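Local coordinates for protein binary enterotoxin of Clostridium perfringens component a (Clostridium perfringens, PDB 5WTZ) that probably transfers ADP-ribose from NAD+ to actin as the enzymatic component of a two-part clostridial enterotoxin, at residues S131-I136 with S392-N397; Y186-T191 with V206-I211. All blocks are in the same frame, centred on the assembly; numbering follows the deposited sequence.

Interaction 1. Residues S131-I136 with S392-N397; sequences SDTNFI and SYKIDN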
loop_
_atom_site.group_PDB
_atom_site.type_symbol
_atom_site.label_atom_id
_atom_site.label_comp_id
_atom_site.label_asym_id
_atom_site.label_seq_id
_atom_site.Cartn_x
_atom_site.Cartn_y
_atom_site.Cartn_z
ATOM N N SER A 131 15.373 -0.381 -1.935
ATOM C CA SER A 131 15.629 1.060 -1.873
ATOM C C SER A 131 14.512 1.891 -2.521
ATOM O O SER A 131 13.787 1.410 -3.397
ATOM C CB SER A 131 16.960 1.405 -2.547
ATOM O OG SER A 131 18.066 0.805 -1.878
ATOM N N ASP A 132 14.382 3.136 -2.060
ATOM C CA ASP A 132 13.479 4.124 -2.666
ATOM C C ASP A 132 12.061 3.612 -2.725
ATOM O O ASP A 132 11.363 3.863 -3.695
ATOM C CB ASP A 132 13.945 4.486 -4.079
ATOM C CG ASP A 132 15.341 5.067 -4.093
ATOM O OD1 ASP A 132 15.621 5.938 -3.239
ATOM O OD2 ASP A 132 16.161 4.632 -4.935
ATOM N N THR A 133 11.652 2.855 -1.709
ATOM C CA THR A 133 10.321 2.248 -1.692
ATOM C C THR A 133 9.749 2.255 -0.280
ATOM O O THR A 133 10.409 1.826 0.674
ATOM C CB THR A 133 10.335 0.782 -2.212
ATOM O OG1 THR A 133 11.023 0.698 -3.468
ATOM C CG2 THR A 133 8.919 0.222 -2.349
ATOM N N ASN A 134 8.522 2.743 -0.142
ATOM C CA ASN A 134 7.745 2.533 1.070
ATOM C C ASN A 134 6.810 1.361 0.830
ATOM O O ASN A 134 5.965 1.424 -0.075
ATOM C CB ASN A 134 6.953 3.783 1.452
ATOM C CG ASN A 134 7.846 4.949 1.879
ATOM O OD1 ASN A 134 8.970 4.762 2.340
ATOM N ND2 ASN A 134 7.328 6.157 1.739
ATOM N N PHE A 135 6.984 0.284 1.607
ATOM C CA PHE A 135 6.208 -0.943 1.418
ATOM C C PHE A 135 4.961 -0.942 2.293
ATOM O O PHE A 135 5.024 -1.131 3.511
ATOM C CB PHE A 135 7.057 -2.193 1.710
ATOM C CG PHE A 135 8.108 -2.469 0.658
ATOM C CD1 PHE A 135 7.765 -3.068 -0.549
ATOM C CD2 PHE A 135 9.431 -2.091 0.864
ATOM C CE1 PHE A 135 8.737 -3.308 -1.533
ATOM C CE2 PHE A 135 10.409 -2.328 -0.111
ATOM C CZ PHE A 135 10.058 -2.941 -1.302
ATOM N N ILE A 136 3.822 -0.716 1.659
ATOM C CA ILE A 136 2.560 -0.639 2.374
ATOM C C ILE A 136 2.218 -1.984 3.008
ATOM O O ILE A 136 2.262 -3.029 2.359
ATOM C CB ILE A 136 1.414 -0.145 1.421
ATOM C CG1 ILE A 136 1.666 1.321 1.040
ATOM C CG2 ILE A 136 0.052 -0.305 2.083
ATOM C CD1 ILE A 136 0.733 1.851 -0.047
ATOM N N SER A 392 6.765 8.104 -14.995
ATOM C CA SER A 392 6.900 6.649 -15.079
ATOM C C SER A 392 6.431 5.983 -13.797
ATOM O O SER A 392 6.422 6.608 -12.736
ATOM C CB SER A 392 8.349 6.240 -15.349
ATOM O OG SER A 392 8.844 6.828 -16.538
ATOM N N TYR A 393 6.044 4.717 -13.903
ATOM C CA TYR A 393 5.766 3.879 -12.743
ATOM C C TYR A 393 6.965 2.998 -12.457
ATOM O O TYR A 393 7.456 2.322 -13.362
ATOM C CB TYR A 393 4.577 2.955 -12.975
ATOM C CG TYR A 393 3.233 3.573 -13.238
ATOM C CD1 TYR A 393 2.755 4.648 -12.491
ATOM C CD2 TYR A 393 2.417 3.040 -14.222
ATOM C CE1 TYR A 393 1.491 5.173 -12.737
ATOM C CE2 TYR A 393 1.169 3.550 -14.473
ATOM C CZ TYR A 393 0.706 4.611 -13.733
ATOM O OH TYR A 393 -0.547 5.075 -13.996
ATOM N N LYS A 394 7.444 2.999 -11.216
ATOM C CA LYS A 394 8.384 1.982 -10.777
ATOM C C LYS A 394 7.553 0.936 -10.030
ATOM O O LYS A 394 6.927 1.246 -9.009
ATOM C CB LYS A 394 9.489 2.590 -9.900
ATOM C CG LYS A 394 10.418 1.573 -9.236
ATOM C CD LYS A 394 11.536 2.263 -8.447
ATOM C CE LYS A 394 11.007 2.976 -7.191
ATOM N NZ LYS A 394 10.751 2.034 -6.052
ATOM N N ILE A 395 7.509 -0.290 -10.551
ATOM C CA ILE A 395 6.631 -1.315 -9.979
ATOM C C ILE A 395 7.302 -1.952 -8.756
ATOM O O ILE A 395 8.375 -2.533 -8.861
ATOM C CB ILE A 395 6.265 -2.405 -11.026
ATOM C CG1 ILE A 395 5.703 -1.768 -12.324
ATOM C CG2 ILE A 395 5.270 -3.424 -10.428
ATOM C CD1 ILE A 395 4.394 -1.014 -12.183
ATOM N N ASP A 396 6.673 -1.802 -7.591
ATOM C CA ASP A 396 7.284 -2.157 -6.316
ATOM C C ASP A 396 6.741 -3.483 -5.772
ATOM O O ASP A 396 7.480 -4.282 -5.193
ATOM C CB ASP A 396 7.035 -1.055 -5.277
ATOM C CG ASP A 396 7.590 0.286 -5.685
ATOM O OD1 ASP A 396 8.721 0.338 -6.229
ATOM O OD2 ASP A 396 6.892 1.297 -5.430
ATOM N N ASN A 397 5.436 -3.697 -5.932
ATOM C CA ASN A 397 4.849 -4.970 -5.530
ATOM C C ASN A 397 3.569 -5.274 -6.289
ATOM O O ASN A 397 2.920 -4.383 -6.867
ATOM C CB ASN A 397 4.566 -4.993 -4.022
ATOM C CG ASN A 397 4.754 -6.379 -3.407
ATOM O OD1 ASN A 397 4.945 -7.378 -4.107
ATOM N ND2 ASN A 397 4.697 -6.439 -2.092
HETATM O O HOH W 1 13.341 0.152 -6.087
HETATM O O HOH W 2 10.695 -1.385 -5.134
HETATM O O HOH W 3 5.198 1.426 -3.474
#

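Interaction 2. Residues Y186-T191 with V206-I211; sequences YSLKAT and VDADLI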
loop_
_atom_site.group_PDB
_atom_site.type_symbol
_atom_site.label_atom_id
_atom_site.label_comp_id
_atom_site.label_asym_id
_atom_site.label_seq_id
_atom_site.Cartn_x
_atom_site.Cartn_y
_atom_site.Cartn_z
ATOM N N TYR A 186 0.013 1.283 8.357
ATOM C CA TYR A 186 1.432 1.614 8.284
ATOM C C TYR A 186 2.142 1.038 7.071
ATOM O O TYR A 186 1.619 0.174 6.353
ATOM C CB TYR A 186 2.145 1.152 9.566
ATOM C CG TYR A 186 1.646 1.853 10.800
ATOM C CD1 TYR A 186 2.151 3.096 11.171
ATOM C CD2 TYR A 186 0.655 1.288 11.590
ATOM C CE1 TYR A 186 1.686 3.747 12.298
ATOM C CE2 TYR A 186 0.181 1.934 12.721
ATOM C CZ TYR A 186 0.700 3.161 13.070
ATOM O OH TYR A 186 0.237 3.806 14.192
ATOM N N SER A 187 3.352 1.540 6.855
ATOM C CA SER A 187 4.228 1.041 5.815
ATOM C C SER A 187 5.642 0.803 6.363
ATOM O O SER A 187 6.002 1.296 7.434
ATOM C CB SER A 187 4.281 2.024 4.642
ATOM O OG SER A 187 2.975 2.444 4.246
ATOM N N LEU A 188 6.426 0.051 5.604
ATOM C CA LEU A 188 7.805 -0.256 5.941
ATOM C C LEU A 188 8.780 0.498 5.044
ATOM O O LEU A 188 8.665 0.465 3.813
ATOM C CB LEU A 188 8.025 -1.771 5.827
ATOM C CG LEU A 188 9.367 -2.423 6.146
ATOM C CD1 LEU A 188 9.120 -3.883 6.439
ATOM C CD2 LEU A 188 10.347 -2.284 4.986
ATOM N N LYS A 189 9.756 1.151 5.666
ATOM C CA LYS A 189 10.830 1.849 4.955
ATOM C C LYS A 189 12.180 1.307 5.388
ATOM O O LYS A 189 12.573 1.453 6.560
ATOM C CB LYS A 189 10.765 3.348 5.222
ATOM C CG LYS A 189 11.825 4.148 4.505
ATOM C CD LYS A 189 11.771 5.604 4.905
ATOM C CE LYS A 189 12.716 6.432 4.040
ATOM N NZ LYS A 189 12.754 7.834 4.503
ATOM N N ALA A 190 12.898 0.691 4.455
ATOM C CA ALA A 190 14.165 0.045 4.795
ATOM C C ALA A 190 15.224 1.092 5.159
ATOM O O ALA A 190 15.284 2.174 4.567
ATOM C CB ALA A 190 14.639 -0.843 3.643
ATOM N N THR A 191 16.028 0.771 6.170
ATOM C CA THR A 191 17.041 1.663 6.708
ATOM C C THR A 191 18.410 1.002 6.706
ATOM O O THR A 191 19.400 1.625 7.071
ATOM C CB THR A 191 16.705 2.104 8.159
ATOM O OG1 THR A 191 16.658 0.954 9.019
ATOM C CG2 THR A 191 15.361 2.811 8.210
ATOM N N VAL A 206 16.705 -7.185 6.978
ATOM C CA VAL A 206 16.233 -5.859 6.604
ATOM C C VAL A 206 15.959 -5.052 7.869
ATOM O O VAL A 206 15.050 -5.381 8.644
ATOM C CB VAL A 206 14.955 -5.936 5.733
ATOM C CG1 VAL A 206 14.445 -4.541 5.379
ATOM C CG2 VAL A 206 15.221 -6.733 4.461
ATOM N N ASP A 207 16.775 -4.037 8.108
ATOM C CA ASP A 207 16.446 -3.049 9.122
ATOM C C ASP A 207 15.439 -2.105 8.485
ATOM O O ASP A 207 15.594 -1.720 7.321
ATOM C CB ASP A 207 17.676 -2.277 9.599
ATOM C CG ASP A 207 18.615 -3.125 10.455
ATOM O OD1 ASP A 207 18.145 -4.012 11.200
ATOM O OD2 ASP A 207 19.834 -2.881 10.398
ATOM N N ALA A 208 14.402 -1.743 9.231
ATOM C CA ALA A 208 13.394 -0.826 8.702
ATOM C C ALA A 208 12.685 -0.022 9.784
ATOM O O ALA A 208 12.644 -0.410 10.969
ATOM C CB ALA A 208 12.369 -1.599 7.882
ATOM N N ASP A 209 12.110 1.088 9.347
ATOM C CA ASP A 209 11.241 1.915 10.176
ATOM C C ASP A 209 9.773 1.691 9.840
ATOM O O ASP A 209 9.385 1.575 8.667
ATOM C CB ASP A 209 11.546 3.401 9.998
ATOM C CG ASP A 209 12.850 3.832 10.650
ATOM O OD1 ASP A 209 13.450 3.095 11.451
ATOM O OD2 ASP A 209 13.273 4.950 10.346
ATOM N N LEU A 210 8.950 1.655 10.877
ATOM C CA LEU A 210 7.516 1.716 10.688
ATOM C C LEU A 210 7.149 3.179 10.489
ATOM O O LEU A 210 7.382 3.996 11.379
ATOM C CB LEU A 210 6.780 1.128 11.892
ATOM C CG LEU A 210 5.273 0.959 11.705
ATOM C CD1 LEU A 210 4.939 -0.453 11.247
ATOM C CD2 LEU A 210 4.560 1.302 12.993
ATOM N N ILE A 211 6.617 3.506 9.314
ATOM C CA ILE A 211 6.209 4.865 8.989
ATOM C C ILE A 211 4.739 4.890 8.619
ATOM O O ILE A 211 4.144 3.863 8.279
ATOM C CB ILE A 211 7.019 5.466 7.822
ATOM C CG1 ILE A 211 6.640 4.781 6.505
ATOM C CG2 ILE A 211 8.518 5.402 8.109
ATOM C CD1 ILE A 211 6.947 5.623 5.248
HETATM O O HOH W 4 15.301 1.239 11.404
#

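Interaction 1. Residues S131-I136 with S392-N397
Thr-133 and Asp-396 bring the two backbones nearest, with their CA atoms 7.1 Å apart, so side chains do most of the bridging between a loop that runs into strand 134-136 and the long strand 391-403. Both residues point their CB at the other segment and meet from opposite directions: Thr-133 CG2 lies 3.6 Å from Asp-396 CG. That same methyl sits over the centre of the Phe-135 ring, held between an aromatic face and a carboxylate. The ring in turn brings its edge near the backbone of strand 391-403, with CE1 4.0 Å from Asp-396 O, an oxygen that also accepts a bond from Lys-129.

A direct hydrogen bond between the segments comes from Lys-394. Its chain starts out extended, then bends at chi3 (70°) and chi4 (79°), which turns NZ toward the Asp-396 carboxylate and the facing loop. There NZ donates to Asp-132 O at 3.0 Å, from above the carbonyl plane, and forms a salt bridge with Asp-396 OD1 at 2.7 Å on the syn side of the carboxylate. Thr-133 OG1 lies 2.9 Å from NZ and donates its proton to Ser-131 O. A water links Thr-133 OG1 to Asp-396 OD1, while OD2 is bonded by Thr-419 OG1.

These two segments belong to different ADP-ribosyltransferase-like domains, so the contact is part of their interface. A lysine already paired with an aspartate on its own strand reaches a carbonyl of the facing loop, and the buried carboxylate, gripped at both oxygens, probably keeps that ammonium charged and in position.

Interaction 2. Residues Y186-T191 with V206-I211
Lys-189 and Asp-209 exchange two backbone hydrogen bonds at the middle of an antiparallel pairing, Lys-189 N to Asp-209 O at 3.1 Å and Asp-209 N to Lys-189 O at 2.8 Å. Ser-187 and Ile-211 form a second such pair, and Thr-191 N adds a bond to Asp-207 O. Between them lie the non-hydrogen-bonded pairs Leu-188 with Leu-210 and Ala-190 with Ala-208; the alanine CA atoms are 4.1 Å apart, a close approach that their small side chains probably permit.

On the face carrying these leucines and alanines, Ala-208 CB rests 3.6 Å from Leu-188 CG. Leu-210 CD2 sits over one face of the Tyr-186 ring, a CH-pi contact 3.8 Å from the centroid, while Ile-211 O meets the ring edge in its plane. Lys-212 makes a cation-pi contact with the same ring.

The other end is more polar. A chi1 of 61° puts Thr-191 CG2 anti to its carbonyl carbon, 3.6 Å from Asp-209 CG. A water joins Thr-191 OG1 to Asp-209 OD1, donating to the carboxylate at 2.6 Å.

Further out, Leu-160 and Leu-162 of strand 156-162 pack on Ala-208 and Leu-210, and helix 120-130 covers Ala-190 and Val-206. Five nearly straight main-chain bonds (165-175° at H) thus set the hairpin's register; side chains add apolar packing and a water-bridged carboxylate.

In the fold
The edge strand 134-136 ties the two contacts together. Phe-135 N lies 2.8 Å from Leu-188 O, probably hydrogen-bonded, which adds this strand to the sheet holding the hairpin of interaction 2; Asn-134 CG also packs 3.6 Å from Ile-211 CD1. The centres are about 13 Å apart, and interaction 2 is nested within the stretch of chain closed by interaction 1. Residues 131-136 therefore join the N-terminal sheet on one hand and, through interaction 1, strand 391-403 of the C-terminal domain on the other. That second domain binds NAD with residues including Arg-299 and Glu-384, but both contacts lie away from this pocket and are structural.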